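Local coordinates for epidermin decarboxylase (Staphylococcus epidermidis, PDB 1G63), which uses FMN to oxidatively decarboxylate the C-terminal cysteine of the epidermin precursor peptide, working as a homododecamer of flavoprotein subunits, at residues M116-R119 and M120-N123; V23-K26 and Q27-E31. One frame throughout, in Å; residues are numbered along the deposited sequence.

Contact 1: M116-R119 and M120-N123; sequences MNIR and MWGN. With FMN (flavin mononucleotide), chain N.
Met116 and Trp121 meet at about a right angle, with the thioether sulfur set against the indole's edge. Met116 SD lies 3.9 Å from Trp121 CE3 and 88° off the normal of the six-membered ring, a Met-aromatic contact made in the ring plane. Met116 is bent at chi3, which also brings its CE to Trp121 CE3. The same SD reaches Met120 CB, also at 3.9 Å. Met120 sends its own sulfur back the other way: its SD comes to 4.0 Å from Met116 CB, and a bend at its chi3 (73°) carries CE to 3.9 Å from FMN O2. Farther round the indole, Ile118 CD1 comes up to Trp121 CD1. Asn117 is the N-cap of the short, weakly bonded helix; its OD1 accepts from Arg119 N at 2.9 Å, and its backbone O takes Trp121 N at 3.3 Å, in the carbonyl plane. Leu126 packs on both Met116 and Trp121, while His67 of a second subunit, the active-site histidine, packs on Met120. Carbon atoms, Met116 CA (3.4 Å from FMN N3) and Met120 CE, thus press on the polar edge of the flavin's pyrimidine ring by van der Waals contact, and the thioethers carry no N-H, O-H or charge there.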
ATOM      1  N   MET B 116      -8.856 -36.293   6.307  1.00 31.03           N
ATOM      2  CA  MET B 116      -9.412 -35.826   5.053  1.00 31.37           C
ATOM      3  C   MET B 116     -10.733 -36.541   4.834  1.00 32.80           C
ATOM      4  O   MET B 116     -11.049 -37.496   5.539  1.00 31.70           O
ATOM      5  CB  MET B 116      -8.463 -36.178   3.908  1.00 30.00           C
ATOM      6  CG  MET B 116      -8.216 -37.683   3.785  1.00 29.18           C
ATOM      7  SD  MET B 116      -6.892 -38.150   2.652  1.00 27.33           S
ATOM      8  CE  MET B 116      -5.444 -37.937   3.721  1.00 25.40           C
ATOM      9  N   ASN B 117     -11.498 -36.081   3.854  1.00 33.72           N
ATOM     10  CA  ASN B 117     -12.761 -36.710   3.539  1.00 35.38           C
ATOM     11  C   ASN B 117     -12.461 -38.112   3.031  1.00 36.27           C
ATOM     12  O   ASN B 117     -11.421 -38.345   2.419  1.00 34.83           O
ATOM     13  CB  ASN B 117     -13.498 -35.910   2.472  1.00 35.96           C
ATOM     14  CG  ASN B 117     -14.845 -36.499   2.136  1.00 36.10           C
ATOM     15  OD1 ASN B 117     -14.945 -37.457   1.367  1.00 38.96           O
ATOM     16  ND2 ASN B 117     -15.889 -35.940   2.720  1.00 35.40           N
ATOM     17  N   ILE B 118     -13.375 -39.041   3.295  1.00 37.89           N
ATOM     18  CA  ILE B 118     -13.208 -40.432   2.884  1.00 39.12           C
ATOM     19  C   ILE B 118     -12.881 -40.629   1.396  1.00 39.21           C
ATOM     20  O   ILE B 118     -12.103 -41.513   1.049  1.00 39.69           O
ATOM     21  CB  ILE B 118     -14.467 -41.262   3.251  1.00 39.18           C
ATOM     22  CG1 ILE B 118     -14.209 -42.746   2.992  1.00 39.44           C
ATOM     23  CG2 ILE B 118     -15.663 -40.771   2.462  1.00 38.20           C
ATOM     24  CD1 ILE B 118     -13.074 -43.324   3.827  1.00 39.49           C
ATOM     25  N   ARG B 119     -13.461 -39.812   0.521  1.00 40.30           N
ATOM     26  CA  ARG B 119     -13.195 -39.953  -0.907  1.00 41.73           C
ATOM     27  C   ARG B 119     -11.747 -39.639  -1.272  1.00 40.93           C
ATOM     28  O   ARG B 119     -11.188 -40.259  -2.170  1.00 39.87           O
ATOM     29  CB  ARG B 119     -14.133 -39.067  -1.730  1.00 44.61           C
ATOM     30  CG  ARG B 119     -13.775 -39.048  -3.219  1.00 48.87           C
ATOM     31  CD  ARG B 119     -14.930 -38.583  -4.086  1.00 53.22           C
ATOM     32  NE  ARG B 119     -16.032 -39.527  -4.086  1.00 56.45           N
ATOM     33  CZ  ARG B 119     -17.281 -39.260  -4.446  1.00 58.95           C
ATOM     34  NH1 ARG B 119     -18.177 -40.236  -4.394  1.00 59.57           N
ATOM     35  NH2 ARG B 119     -17.644 -38.041  -4.840  1.00 61.45           N
ATOM     36  N   MET B 120     -11.148 -38.672  -0.585  1.00 40.48           N
ATOM     37  CA  MET B 120      -9.755 -38.307  -0.844  1.00 40.64           C
ATOM     38  C   MET B 120      -8.858 -39.450  -0.383  1.00 40.13           C
ATOM     39  O   MET B 120      -7.824 -39.742  -0.995  1.00 39.71           O
ATOM     40  CB  MET B 120      -9.374 -37.041  -0.076  1.00 40.58           C
ATOM     41  CG  MET B 120     -10.115 -35.782  -0.509  1.00 41.53           C
ATOM     42  SD  MET B 120      -9.666 -34.377   0.526  1.00 40.59           S
ATOM     43  CE  MET B 120      -7.975 -34.052  -0.081  1.00 38.17           C
ATOM     44  N   TRP B 121      -9.274 -40.093   0.703  1.00 38.37           N
ATOM     45  CA  TRP B 121      -8.539 -41.202   1.284  1.00 38.50           C
ATOM     46  C   TRP B 121      -8.399 -42.378   0.319  1.00 38.16           C
ATOM     47  O   TRP B 121      -7.441 -43.138   0.405  1.00 37.65           O
ATOM     48  CB  TRP B 121      -9.239 -41.655   2.564  1.00 39.12           C
ATOM     49  CG  TRP B 121      -8.543 -42.766   3.285  1.00 39.52           C
ATOM     50  CD1 TRP B 121      -9.020 -44.025   3.496  1.00 38.81           C
ATOM     51  CD2 TRP B 121      -7.256 -42.713   3.912  1.00 39.88           C
ATOM     52  NE1 TRP B 121      -8.113 -44.761   4.216  1.00 38.37           N
ATOM     53  CE2 TRP B 121      -7.020 -43.983   4.484  1.00 39.40           C
ATOM     54  CE3 TRP B 121      -6.278 -41.716   4.046  1.00 39.73           C
ATOM     55  CZ2 TRP B 121      -5.844 -44.287   5.180  1.00 39.27           C
ATOM     56  CZ3 TRP B 121      -5.108 -42.017   4.736  1.00 39.25           C
ATOM     57  CH2 TRP B 121      -4.901 -43.297   5.295  1.00 39.40           C
ATOM     58  N   GLY B 122      -9.353 -42.515  -0.601  1.00 36.94           N
ATOM     59  CA  GLY B 122      -9.310 -43.606  -1.557  1.00 35.53           C
ATOM     60  C   GLY B 122      -8.419 -43.380  -2.765  1.00 35.72           C
ATOM     61  O   GLY B 122      -8.318 -44.258  -3.622  1.00 35.98           O
ATOM     62  N   ASN B 123      -7.767 -42.220  -2.842  1.00 34.49           N
ATOM     63  CA  ASN B 123      -6.897 -41.917  -3.978  1.00 33.77           C
ATOM     64  C   ASN B 123      -5.722 -42.896  -4.071  1.00 32.54           C
ATOM     65  O   ASN B 123      -4.986 -43.090  -3.110  1.00 33.82           O
ATOM     66  CB  ASN B 123      -6.382 -40.478  -3.885  1.00 32.24           C
ATOM     67  CG  ASN B 123      -5.560 -40.077  -5.094  1.00 33.11           C
ATOM     68  OD1 ASN B 123      -4.396 -40.463  -5.224  1.00 30.75           O
ATOM     69  ND2 ASN B 123      -6.169 -39.312  -5.999  1.00 31.84           N
TER
HETATM   70  N1  FMN N 501      -7.316 -31.362   2.774  1.00 30.19           N
HETATM   71  C2  FMN N 501      -7.091 -32.480   3.533  1.00 30.16           C
HETATM   72  O2  FMN N 501      -6.219 -33.270   3.313  1.00 31.08           O
HETATM   73  N3  FMN N 501      -7.945 -32.734   4.657  1.00 29.52           N
HETATM   74  C4  FMN N 501      -8.980 -31.954   5.044  1.00 29.68           C
HETATM   75  O4  FMN N 501      -9.679 -32.277   6.017  1.00 30.20           O
HETATM   76  C4A FMN N 501      -9.240 -30.771   4.214  1.00 30.21           C
HETATM   77  N5  FMN N 501     -10.202 -29.914   4.533  1.00 32.71           N
HETATM   78  C5A FMN N 501     -10.310 -28.735   3.851  1.00 31.73           C
HETATM   79  C6  FMN N 501     -11.299 -27.739   4.265  1.00 32.44           C
HETATM   80  C7  FMN N 501     -11.554 -26.605   3.550  1.00 32.15           C
HETATM   81  C7M FMN N 501     -12.593 -25.577   4.026  1.00 30.77           C
HETATM   82  C8  FMN N 501     -10.643 -26.235   2.448  1.00 31.77           C
HETATM   83  C8M FMN N 501     -10.791 -24.927   1.709  1.00 31.13           C
HETATM   84  C9  FMN N 501      -9.717 -27.184   2.023  1.00 29.69           C
HETATM   85  C9A FMN N 501      -9.512 -28.416   2.675  1.00 30.45           C
HETATM   86  N10 FMN N 501      -8.560 -29.411   2.292  1.00 27.80           N
HETATM   87  C10 FMN N 501      -8.315 -30.533   3.073  1.00 28.94           C
HETATM   88  C1' FMN N 501      -7.688 -29.167   1.133  1.00 25.95           C
HETATM   89  C2' FMN N 501      -6.341 -28.576   1.617  1.00 23.53           C
HETATM   90  O2' FMN N 501      -6.459 -27.366   2.368  1.00 23.94           O
HETATM   91  C3' FMN N 501      -5.426 -28.316   0.423  1.00 22.46           C
HETATM   92  O3' FMN N 501      -5.127 -29.587  -0.242  1.00 19.97           O
HETATM   93  C4' FMN N 501      -4.113 -27.613   0.738  1.00 23.26           C
HETATM   94  O4' FMN N 501      -3.414 -27.245  -0.478  1.00 22.15           O
HETATM   95  C5' FMN N 501      -3.176 -28.398   1.642  1.00 24.06           C
HETATM   96  O5' FMN N 501      -2.021 -27.605   1.984  1.00 25.55           O
HETATM   97  P   FMN N 501      -1.019 -27.985   3.155  1.00 21.73           P
HETATM   98  O1P FMN N 501      -0.510 -29.363   2.868  1.00 24.48           O
HETATM   99  O2P FMN N 501      -1.750 -27.865   4.438  1.00 25.14           O
HETATM  100  O3P FMN N 501       0.116 -26.903   3.051  1.00 25.23           O

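Contact 2: V23-K26 and Q27-E31; sequences VELK and QHFDE
Leu25 O receives two backbone N-H groups where the helix gives way to loop. Phe29 N approaches at 3.2 Å nearly along the C=O axis, whereas His28 N, at 3.0 Å, comes in from well above the carbonyl plane, so the two donors share the oxygen from different directions. The carbonyl one residue earlier is gripped less firmly: Glu24 O takes a weak bond from Gln27 N at 3.3 Å and another from His28 ND1 at 3.5 Å. His28 CG stands anti to its own carbonyl carbon (chi1 -55°), which points the ring back at the helix end, with Glu24 O at its edge, in plane. Phe29 likewise turns an edge to the backbone, its CD1 3.4 Å from Leu25 O, while its CE1 meets Leu25 CD2 at 4.0 Å as the two side chains run side by side in the same direction. A water 3.2 Å from Lys26 O and 2.8 Å from Asp30 O can donate to both, but its two hydrogens must serve several acceptors, so neither bond need be permanent. Lys26 NZ makes a salt bridge with Asp54. This turn is the helix-to-strand link of a beta-alpha-beta crossover in the Rossmann-like fold, from helix 18-25 to strand 32-36; Leu25 rests on Ile7 of strand 5-9 and Leu169 of helix 165-172, and Phe29 packs on Leu5 and meets Tyr76 edge-to-face.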
ATOM      1  N   VAL B  23      -3.133 -28.306  24.779  1.00 49.97           N
ATOM      2  CA  VAL B  23      -3.297 -28.289  26.227  1.00 51.63           C
ATOM      3  C   VAL B  23      -3.257 -29.703  26.813  1.00 52.09           C
ATOM      4  O   VAL B  23      -2.709 -29.929  27.895  1.00 51.43           O
ATOM      5  CB  VAL B  23      -4.620 -27.590  26.619  1.00 51.98           C
ATOM      6  CG1 VAL B  23      -5.779 -28.208  25.855  1.00 52.61           C
ATOM      7  CG2 VAL B  23      -4.839 -27.692  28.127  1.00 51.11           C
ATOM      8  N   GLU B  24      -3.828 -30.654  26.082  1.00 53.03           N
ATOM      9  CA  GLU B  24      -3.861 -32.044  26.518  1.00 53.29           C
ATOM     10  C   GLU B  24      -2.454 -32.652  26.527  1.00 52.27           C
ATOM     11  O   GLU B  24      -2.037 -33.267  27.508  1.00 51.82           O
ATOM     12  CB  GLU B  24      -4.767 -32.850  25.587  1.00 55.63           C
ATOM     13  CG  GLU B  24      -5.204 -34.181  26.161  1.00 59.44           C
ATOM     14  CD  GLU B  24      -6.351 -34.046  27.139  1.00 60.52           C
ATOM     15  OE1 GLU B  24      -6.673 -35.044  27.817  1.00 61.17           O
ATOM     16  OE2 GLU B  24      -6.936 -32.946  27.221  1.00 61.49           O
ATOM     17  N   LEU B  25      -1.730 -32.471  25.425  1.00 51.25           N
ATOM     18  CA  LEU B  25      -0.378 -32.996  25.282  1.00 50.01           C
ATOM     19  C   LEU B  25       0.638 -32.309  26.191  1.00 50.18           C
ATOM     20  O   LEU B  25       1.680 -32.883  26.501  1.00 48.72           O
ATOM     21  CB  LEU B  25       0.078 -32.876  23.827  1.00 48.21           C
ATOM     22  CG  LEU B  25      -0.679 -33.731  22.810  1.00 48.00           C
ATOM     23  CD1 LEU B  25      -0.269 -33.353  21.397  1.00 47.91           C
ATOM     24  CD2 LEU B  25      -0.396 -35.199  23.077  1.00 48.29           C
ATOM     25  N   LYS B  26       0.340 -31.082  26.613  1.00 50.71           N
ATOM     26  CA  LYS B  26       1.245 -30.340  27.487  1.00 51.45           C
ATOM     27  C   LYS B  26       1.444 -31.053  28.815  1.00 52.58           C
ATOM     28  O   LYS B  26       2.365 -30.735  29.572  1.00 51.85           O
ATOM     29  CB  LYS B  26       0.704 -28.939  27.763  1.00 51.47           C
ATOM     30  CG  LYS B  26       0.967 -27.934  26.662  1.00 51.29           C
ATOM     31  CD  LYS B  26       1.808 -26.772  27.166  1.00 49.93           C
ATOM     32  CE  LYS B  26       3.129 -27.243  27.730  1.00 50.12           C
ATOM     33  NZ  LYS B  26       3.915 -26.113  28.296  1.00 49.42           N
ATOM     34  N   GLN B  27       0.576 -32.018  29.094  1.00 53.10           N
ATOM     35  CA  GLN B  27       0.649 -32.760  30.338  1.00 53.93           C
ATOM     36  C   GLN B  27       1.542 -33.988  30.278  1.00 53.09           C
ATOM     37  O   GLN B  27       1.895 -34.543  31.314  1.00 54.06           O
ATOM     38  CB  GLN B  27      -0.751 -33.179  30.769  1.00 57.17           C
ATOM     39  CG  GLN B  27      -1.709 -32.019  30.939  1.00 59.73           C
ATOM     40  CD  GLN B  27      -3.075 -32.473  31.409  1.00 62.08           C
ATOM     41  OE1 GLN B  27      -3.734 -33.288  30.756  1.00 63.02           O
ATOM     42  NE2 GLN B  27      -3.513 -31.949  32.552  1.00 63.61           N
ATOM     43  N   HIS B  28       1.914 -34.416  29.077  1.00 52.31           N
ATOM     44  CA  HIS B  28       2.757 -35.597  28.945  1.00 50.67           C
ATOM     45  C   HIS B  28       4.146 -35.307  28.382  1.00 49.50           C
ATOM     46  O   HIS B  28       5.051 -36.126  28.520  1.00 49.41           O
ATOM     47  CB  HIS B  28       2.070 -36.647  28.065  1.00 51.23           C
ATOM     48  CG  HIS B  28       0.696 -37.024  28.527  1.00 52.27           C
ATOM     49  ND1 HIS B  28      -0.386 -36.177  28.418  1.00 54.10           N
ATOM     50  CD2 HIS B  28       0.226 -38.164  29.088  1.00 52.55           C
ATOM     51  CE1 HIS B  28      -1.465 -36.779  28.887  1.00 53.98           C
ATOM     52  NE2 HIS B  28      -1.121 -37.986  29.300  1.00 53.59           N
ATOM     53  N   PHE B  29       4.319 -34.149  27.750  1.00 48.07           N
ATOM     54  CA  PHE B  29       5.615 -33.798  27.165  1.00 45.93           C
ATOM     55  C   PHE B  29       6.173 -32.494  27.720  1.00 46.11           C
ATOM     56  O   PHE B  29       5.443 -31.514  27.878  1.00 45.25           O
ATOM     57  CB  PHE B  29       5.501 -33.712  25.636  1.00 43.07           C
ATOM     58  CG  PHE B  29       4.983 -34.973  24.993  1.00 39.21           C
ATOM     59  CD1 PHE B  29       3.619 -35.236  24.948  1.00 37.64           C
ATOM     60  CD2 PHE B  29       5.865 -35.911  24.460  1.00 37.79           C
ATOM     61  CE1 PHE B  29       3.133 -36.420  24.382  1.00 36.94           C
ATOM     62  CE2 PHE B  29       5.396 -37.095  23.895  1.00 36.94           C
ATOM     63  CZ  PHE B  29       4.023 -37.349  23.857  1.00 36.73           C
ATOM     64  N   ASP B  30       7.474 -32.496  28.011  1.00 46.94           N
ATOM     65  CA  ASP B  30       8.165 -31.333  28.572  1.00 47.21           C
ATOM     66  C   ASP B  30       7.730 -30.043  27.906  1.00 45.82           C
ATOM     67  O   ASP B  30       7.462 -29.038  28.560  1.00 45.72           O
ATOM     68  CB  ASP B  30       9.677 -31.500  28.419  1.00 49.87           C
ATOM     69  CG  ASP B  30      10.213 -32.693  29.187  1.00 52.19           C
ATOM     70  OD1 ASP B  30      11.338 -33.139  28.880  1.00 54.28           O
ATOM     71  OD2 ASP B  30       9.514 -33.181  30.101  1.00 54.44           O
ATOM     72  N   GLU B  31       7.674 -30.088  26.586  1.00 46.05           N
ATOM     73  CA  GLU B  31       7.260 -28.955  25.780  1.00 43.60           C
ATOM     74  C   GLU B  31       6.452 -29.463  24.599  1.00 42.13           C
ATOM     75  O   GLU B  31       6.630 -30.598  24.148  1.00 40.79           O
ATOM     76  CB  GLU B  31       8.484 -28.195  25.252  1.00 43.59           C
ATOM     77  CG  GLU B  31       8.973 -27.063  26.132  1.00 44.69           C
ATOM     78  CD  GLU B  31      10.131 -26.300  25.511  1.00 46.24           C
ATOM     79  OE1 GLU B  31      10.104 -26.064  24.286  1.00 47.20           O
ATOM     80  OE2 GLU B  31      11.067 -25.920  26.246  1.00 46.89           O
TER
HETATM   81  O   HOH W   1       4.904 -28.791  29.591  1.00 44.52           O

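Contacts 1 and 2 lie on opposite sides of the chain's centre, their own centres about 30 Å apart, and share no helix or strand. Both are partly buried; contact 1 spans the short helix 118-121 after strand 110-114, contact 2 is the turn after helix 18-25. Met116 and Met120 of contact 1 line the FMN pocket, and the segment also packs on a second subunit, with sulfur and aromatic packing together with an N-cap made by a side chain. Residues 23-31 lie away from the flavin and the active site, and no other protein chain of the dodecamer touches them; there the helix end is closed mostly by backbone N-H groups on Leu25 O, with a weak histidine bond and a water added, and Leu25 and Phe29 supply the buried apolar part.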